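Local coordinates for kelch-like protein 7 (Homo sapiens, PDB 3II7) that serves as the substrate-specific adapter of a CUL3-RBX1 E3 ubiquitin ligase, through which target proteins are ubiquitinated and then degraded, at residues A[141-146]-A[152-157]; A[192-197]-A[203-208]. One frame throughout, in Å; residues are numbered along the deposited sequence.

Interaction 1 (A[141-146]-A[152-157]); sequences CSHGMV and IYVCGG
The imidazole of His143 meets Val154 obliquely, its CD2 3.6 Å from Val154 CG1, a contact left tentative by that valine's two conformers; at the ring's edge, in plane, lies the carbonyl carbon of Cys141. Tyr153 instead turns its ring edge to the opposing strand: CD2 is 3.9 Å from Val146 O, which lies in the ring plane, and the rest of the phenol leads away toward Ile223. With CG of His143 between the backbone N and the carbonyl carbon (chi1 54°), the ring is brought alongside Val154; CB itself lies 3.3 Å from Gly156 O. His143 NE2 is hydrogen-bonded to Ser107. Four backbone hydrogen bonds tie Gly144 to Cys155 and Val146 to Tyr153, the straightest being Tyr153 N to Val146 O (2.8 Å, 176° at the hydrogen). These are the first two strands of one four-stranded blade, joined as an antiparallel hairpin, in the six-bladed beta-propeller that this chain, the Kelch domain of the longer protein, forms. On the face shared with Val154, Met145 extends along chi1 and chi2 and bends only at chi3 (61°), which lays SD across Ile152, 3.5 Å from its CG2. Replacing this methionine with an alanine would probably open a gap beside Ile152 and Val154, and against Ala96 and Cys98 of the preceding blade. Past the strands, Gly156 and Gly157 form the diglycine of the Kelch repeat; Gly157 CA lies 3.0 Å from Cys141 O, where a side chain would clash, and Arg140 hydrogen-bonds to the carbonyl of Gly156.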
loop_
_atom_site.group_PDB
_atom_site.type_symbol
_atom_site.label_atom_id
_atom_site.label_comp_id
_atom_site.label_asym_id
_atom_site.label_seq_id
_atom_site.Cartn_x
_atom_site.Cartn_y
_atom_site.Cartn_z
ATOM N N CYS A 141 10.484 7.063 1.536
ATOM C CA CYS A 141 9.176 7.251 2.204
ATOM C C CYS A 141 8.091 7.278 1.132
ATOM O O CYS A 141 8.349 7.752 0.030
ATOM C CB CYS A 141 9.118 8.613 2.908
ATOM S SG CYS A 141 10.105 8.783 4.360
ATOM N N SER A 142 6.874 6.863 1.481
ATOM C CA SER A 142 5.709 7.017 0.609
ATOM C C SER A 142 5.847 6.209 -0.653
ATOM O O SER A 142 5.251 6.524 -1.659
ATOM C CB SER A 142 5.471 8.496 0.272
ATOM O OG SER A 142 5.315 9.268 1.451
ATOM N N HIS A 143 6.661 5.176 -0.563
ATOM C CA HIS A 143 6.848 4.208 -1.615
ATOM C C HIS A 143 5.805 3.109 -1.554
ATOM O O HIS A 143 5.131 2.913 -0.555
ATOM C CB HIS A 143 8.242 3.555 -1.484
ATOM C CG HIS A 143 8.503 2.956 -0.128
ATOM N ND1 HIS A 143 8.509 3.719 1.021
ATOM C CD2 HIS A 143 8.769 1.681 0.262
ATOM C CE1 HIS A 143 8.734 2.935 2.062
ATOM N NE2 HIS A 143 8.935 1.703 1.628
ATOM N N GLY A 144 5.692 2.373 -2.642
ATOM C CA GLY A 144 4.918 1.109 -2.633
ATOM C C GLY A 144 5.770 -0.099 -2.345
ATOM O O GLY A 144 6.983 -0.134 -2.680
ATOM N N MET A 145 5.164 -1.116 -1.711
ATOM C CA MET A 145 5.819 -2.397 -1.507
ATOM C C MET A 145 4.820 -3.497 -1.687
ATOM O O MET A 145 3.704 -3.431 -1.104
ATOM C CB MET A 145 6.461 -2.510 -0.124
ATOM C CG MET A 145 7.391 -3.745 0.020
ATOM S SD MET A 145 8.563 -3.752 1.448
ATOM C CE MET A 145 7.321 -3.700 2.740
ATOM N N VAL A 146 5.170 -4.493 -2.501
ATOM C CA VAL A 146 4.249 -5.599 -2.784
ATOM C C VAL A 146 4.983 -6.920 -2.855
ATOM O O VAL A 146 6.130 -6.988 -3.290
ATOM C CB VAL A 146 3.468 -5.330 -4.109
ATOM C CG1 VAL A 146 4.396 -5.344 -5.294
ATOM C CG2 VAL A 146 2.323 -6.314 -4.295
ATOM N N ILE A 152 9.798 -9.578 -2.683
ATOM C CA ILE A 152 9.242 -8.347 -2.162
ATOM C C ILE A 152 9.798 -7.193 -2.968
ATOM O O ILE A 152 11.000 -6.936 -2.954
ATOM C CB ILE A 152 9.599 -8.193 -0.698
ATOM C CG1 ILE A 152 8.982 -9.371 0.089
ATOM C CG2 ILE A 152 9.124 -6.809 -0.125
ATOM C CD1 ILE A 152 9.201 -9.331 1.518
ATOM N N TYR A 153 8.905 -6.489 -3.648
ATOM C CA TYR A 153 9.269 -5.404 -4.561
ATOM C C TYR A 153 8.937 -4.071 -3.933
ATOM O O TYR A 153 7.844 -3.876 -3.372
ATOM C CB TYR A 153 8.515 -5.506 -5.865
ATOM C CG TYR A 153 8.857 -6.705 -6.685
ATOM C CD1 TYR A 153 9.754 -6.629 -7.748
ATOM C CD2 TYR A 153 8.314 -7.938 -6.388
ATOM C CE1 TYR A 153 10.087 -7.752 -8.482
ATOM C CE2 TYR A 153 8.640 -9.076 -7.137
ATOM C CZ TYR A 153 9.537 -8.966 -8.191
ATOM O OH TYR A 153 9.867 -10.070 -8.941
ATOM N N VAL A 154 9.872 -3.143 -4.043
ATOM C CA VAL A 154 9.659 -1.764 -3.660
ATOM C C VAL A 154 9.877 -0.863 -4.886
ATOM O O VAL A 154 10.776 -1.116 -5.656
ATOM C CB VAL A 154 10.669 -1.367 -2.587
ATOM C CG1 VAL A 154 10.634 0.101 -2.369
ATOM C CG2 VAL A 154 10.392 -2.106 -1.282
ATOM N N CYS A 155 9.069 0.184 -5.040
ATOM C CA CYS A 155 9.332 1.195 -6.026
ATOM C C CYS A 155 8.805 2.551 -5.645
ATOM O O CYS A 155 7.758 2.716 -4.946
ATOM C CB CYS A 155 8.848 0.843 -7.400
ATOM S SG CYS A 155 7.113 0.691 -7.504
ATOM N N GLY A 156 9.521 3.514 -6.136
ATOM C CA GLY A 156 9.212 4.921 -5.962
ATOM C C GLY A 156 9.355 5.382 -4.525
ATOM O O GLY A 156 10.217 4.904 -3.783
ATOM N N GLY A 157 8.526 6.332 -4.156
ATOM C CA GLY A 157 8.679 7.038 -2.891
ATOM C C GLY A 157 9.525 8.282 -3.064
ATOM O O GLY A 157 9.865 8.694 -4.181
#

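Interaction 2 (A[192-197]-A[203-208]); sequences KNHGLV and IFAVGG
Ile203 crosses Leu196 at an angle, its CG2 3.6 Å from Leu196 CD1; CG of Leu196 is trans to the backbone N (chi1 -164°), and its chi2 turn brings CD1 nearer the facing strand. Next, Phe204 donates its N-H to Val197 O (2.8 Å) and accepts from Val197 N. Phe204 CB packs 4.0 Å from Val197 CG2, while the ring leads away to meet Tyr220 with the planes at about 45°. Ala205 is on the Leu196 side of the sheet, where its CB touches two neighbours on the same side, Leu196 CD1 at 3.9 Å and, more loosely, His194 CD2 at 4.1 Å. Val206 resumes the backbone ladder: its O takes the Gly195 N-H (2.9 Å) on a lone pair, whereas its own N approaches Gly195 O from 36° above the carbonyl plane. Gly207, at positive phi, places its O 3.3 Å from His194 CB, and the same oxygen is hydrogen-bonded by Arg191. At Gly208 the chain passes close to the loop that precedes strand 195-199, with CA 3.3 Å from Lys192 O, and any CB would collide with that oxygen and with His194 N. Strands 195-199 and 202-206 are the first two of a four-stranded blade, and the glycine pair that follows the second is the diglycine typical of Kelch repeats in a six-bladed beta-propeller.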
loop_
_atom_site.group_PDB
_atom_site.type_symbol
_atom_site.label_atom_id
_atom_site.label_comp_id
_atom_site.label_asym_id
_atom_site.label_seq_id
_atom_site.Cartn_x
_atom_site.Cartn_y
_atom_site.Cartn_z
ATOM N N LYS A 192 5.387 8.785 -6.002
ATOM C CA LYS A 192 5.119 8.465 -4.602
ATOM C C LYS A 192 3.608 8.495 -4.415
ATOM O O LYS A 192 2.880 9.081 -5.185
ATOM C CB LYS A 192 5.784 9.431 -3.638
ATOM C CG LYS A 192 5.245 10.890 -3.655
ATOM C CD LYS A 192 5.965 11.728 -2.615
ATOM C CE LYS A 192 5.433 13.129 -2.531
ATOM N NZ LYS A 192 5.906 13.843 -1.279
ATOM N N ASN A 193 3.144 7.860 -3.344
ATOM C CA ASN A 193 1.719 7.748 -3.046
ATOM C C ASN A 193 0.891 7.094 -4.147
ATOM O O ASN A 193 -0.332 7.293 -4.222
ATOM C CB ASN A 193 1.107 9.134 -2.686
ATOM C CG ASN A 193 1.765 9.780 -1.489
ATOM O OD1 ASN A 193 2.252 10.911 -1.575
ATOM N ND2 ASN A 193 1.808 9.057 -0.369
ATOM N N HIS A 194 1.555 6.262 -4.946
ATOM C CA HIS A 194 0.971 5.494 -6.015
ATOM C C HIS A 194 0.435 4.175 -5.471
ATOM O O HIS A 194 0.857 3.692 -4.423
ATOM C CB HIS A 194 2.018 5.186 -7.112
ATOM C CG HIS A 194 3.294 4.571 -6.605
ATOM N ND1 HIS A 194 4.150 5.245 -5.781
ATOM C CD2 HIS A 194 3.896 3.382 -6.878
ATOM C CE1 HIS A 194 5.196 4.489 -5.507
ATOM N NE2 HIS A 194 5.083 3.361 -6.175
ATOM N N GLY A 195 -0.472 3.582 -6.208
ATOM C CA GLY A 195 -0.884 2.220 -5.962
ATOM C C GLY A 195 0.168 1.289 -6.513
ATOM O O GLY A 195 0.878 1.631 -7.467
ATOM N N LEU A 196 0.239 0.095 -5.938
ATOM C CA LEU A 196 1.248 -0.901 -6.358
ATOM C C LEU A 196 0.645 -2.245 -6.080
ATOM O O LEU A 196 0.450 -2.634 -4.898
ATOM C CB LEU A 196 2.593 -0.729 -5.628
ATOM C CG LEU A 196 3.756 -1.465 -6.316
ATOM C CD1 LEU A 196 4.073 -0.799 -7.715
ATOM C CD2 LEU A 196 5.001 -1.545 -5.414
ATOM N N VAL A 197 0.295 -2.936 -7.169
ATOM C CA VAL A 197 -0.448 -4.184 -7.087
ATOM C C VAL A 197 0.075 -5.210 -8.040
ATOM O O VAL A 197 0.412 -4.899 -9.189
ATOM C CB VAL A 197 -1.978 -3.953 -7.305
ATOM C CG1 VAL A 197 -2.543 -3.026 -6.221
ATOM C CG2 VAL A 197 -2.257 -3.386 -8.717
ATOM N N ILE A 203 3.450 -6.145 -12.139
ATOM C CA ILE A 203 3.219 -5.258 -11.009
ATOM C C ILE A 203 2.850 -3.866 -11.538
ATOM O O ILE A 203 3.686 -3.174 -12.169
ATOM C CB ILE A 203 4.453 -5.160 -10.093
ATOM C CG1 ILE A 203 4.797 -6.546 -9.497
ATOM C CG2 ILE A 203 4.209 -4.144 -8.996
ATOM C CD1 ILE A 203 6.135 -6.580 -8.681
ATOM N N PHE A 204 1.603 -3.440 -11.282
ATOM C CA PHE A 204 1.094 -2.181 -11.770
ATOM C C PHE A 204 1.354 -1.076 -10.755
ATOM O O PHE A 204 1.004 -1.219 -9.582
ATOM C CB PHE A 204 -0.424 -2.288 -12.069
ATOM C CG PHE A 204 -0.746 -3.121 -13.270
ATOM C CD1 PHE A 204 -0.950 -2.523 -14.511
ATOM C CD2 PHE A 204 -0.866 -4.508 -13.169
ATOM C CE1 PHE A 204 -1.255 -3.266 -15.592
ATOM C CE2 PHE A 204 -1.146 -5.256 -14.271
ATOM C CZ PHE A 204 -1.361 -4.624 -15.488
ATOM N N ALA A 205 1.975 0.009 -11.219
ATOM C CA ALA A 205 2.118 1.211 -10.473
ATOM C C ALA A 205 1.073 2.187 -10.999
ATOM O O ALA A 205 1.085 2.539 -12.193
ATOM C CB ALA A 205 3.529 1.776 -10.627
ATOM N N VAL A 206 0.207 2.666 -10.095
ATOM C CA VAL A 206 -1.005 3.373 -10.477
ATOM C C VAL A 206 -0.978 4.778 -9.907
ATOM O O VAL A 206 -1.007 4.975 -8.697
ATOM C CB VAL A 206 -2.280 2.629 -9.972
ATOM C CG1 VAL A 206 -3.551 3.358 -10.433
ATOM C CG2 VAL A 206 -2.270 1.147 -10.402
ATOM N N GLY A 207 -0.867 5.751 -10.792
ATOM C CA GLY A 207 -0.980 7.132 -10.388
ATOM C C GLY A 207 0.068 7.562 -9.400
ATOM O O GLY A 207 1.258 7.237 -9.549
ATOM N N GLY A 208 -0.396 8.294 -8.393
ATOM C CA GLY A 208 0.448 8.925 -7.397
ATOM C C GLY A 208 0.799 10.342 -7.824
ATOM O O GLY A 208 0.008 11.018 -8.476
#

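Both contacts are buried, and each pairs the first two strands of its own blade; interactions 1 and 2 therefore occupy equivalent places in neighbouring blades, with centres about 9 Å apart. The blades also meet directly: Asn193 N is probably hydrogen-bonded to Ser142 O, Leu196 CD1 lies 3.4 Å from Cys155 SG, and Ile203 CD1 packs on the Tyr153 ring. The backbone chemistry matches closely, but the side chains differ. A long methionine faces a valine in 141-146/152-157, against leucine and alanine in 192-197/203-208. The equivalent histidines diverge too: His143 bonds a serine hydroxyl, whereas His194 makes a weak hydrogen bond to Cys155 O, a backbone acceptor in interaction 1.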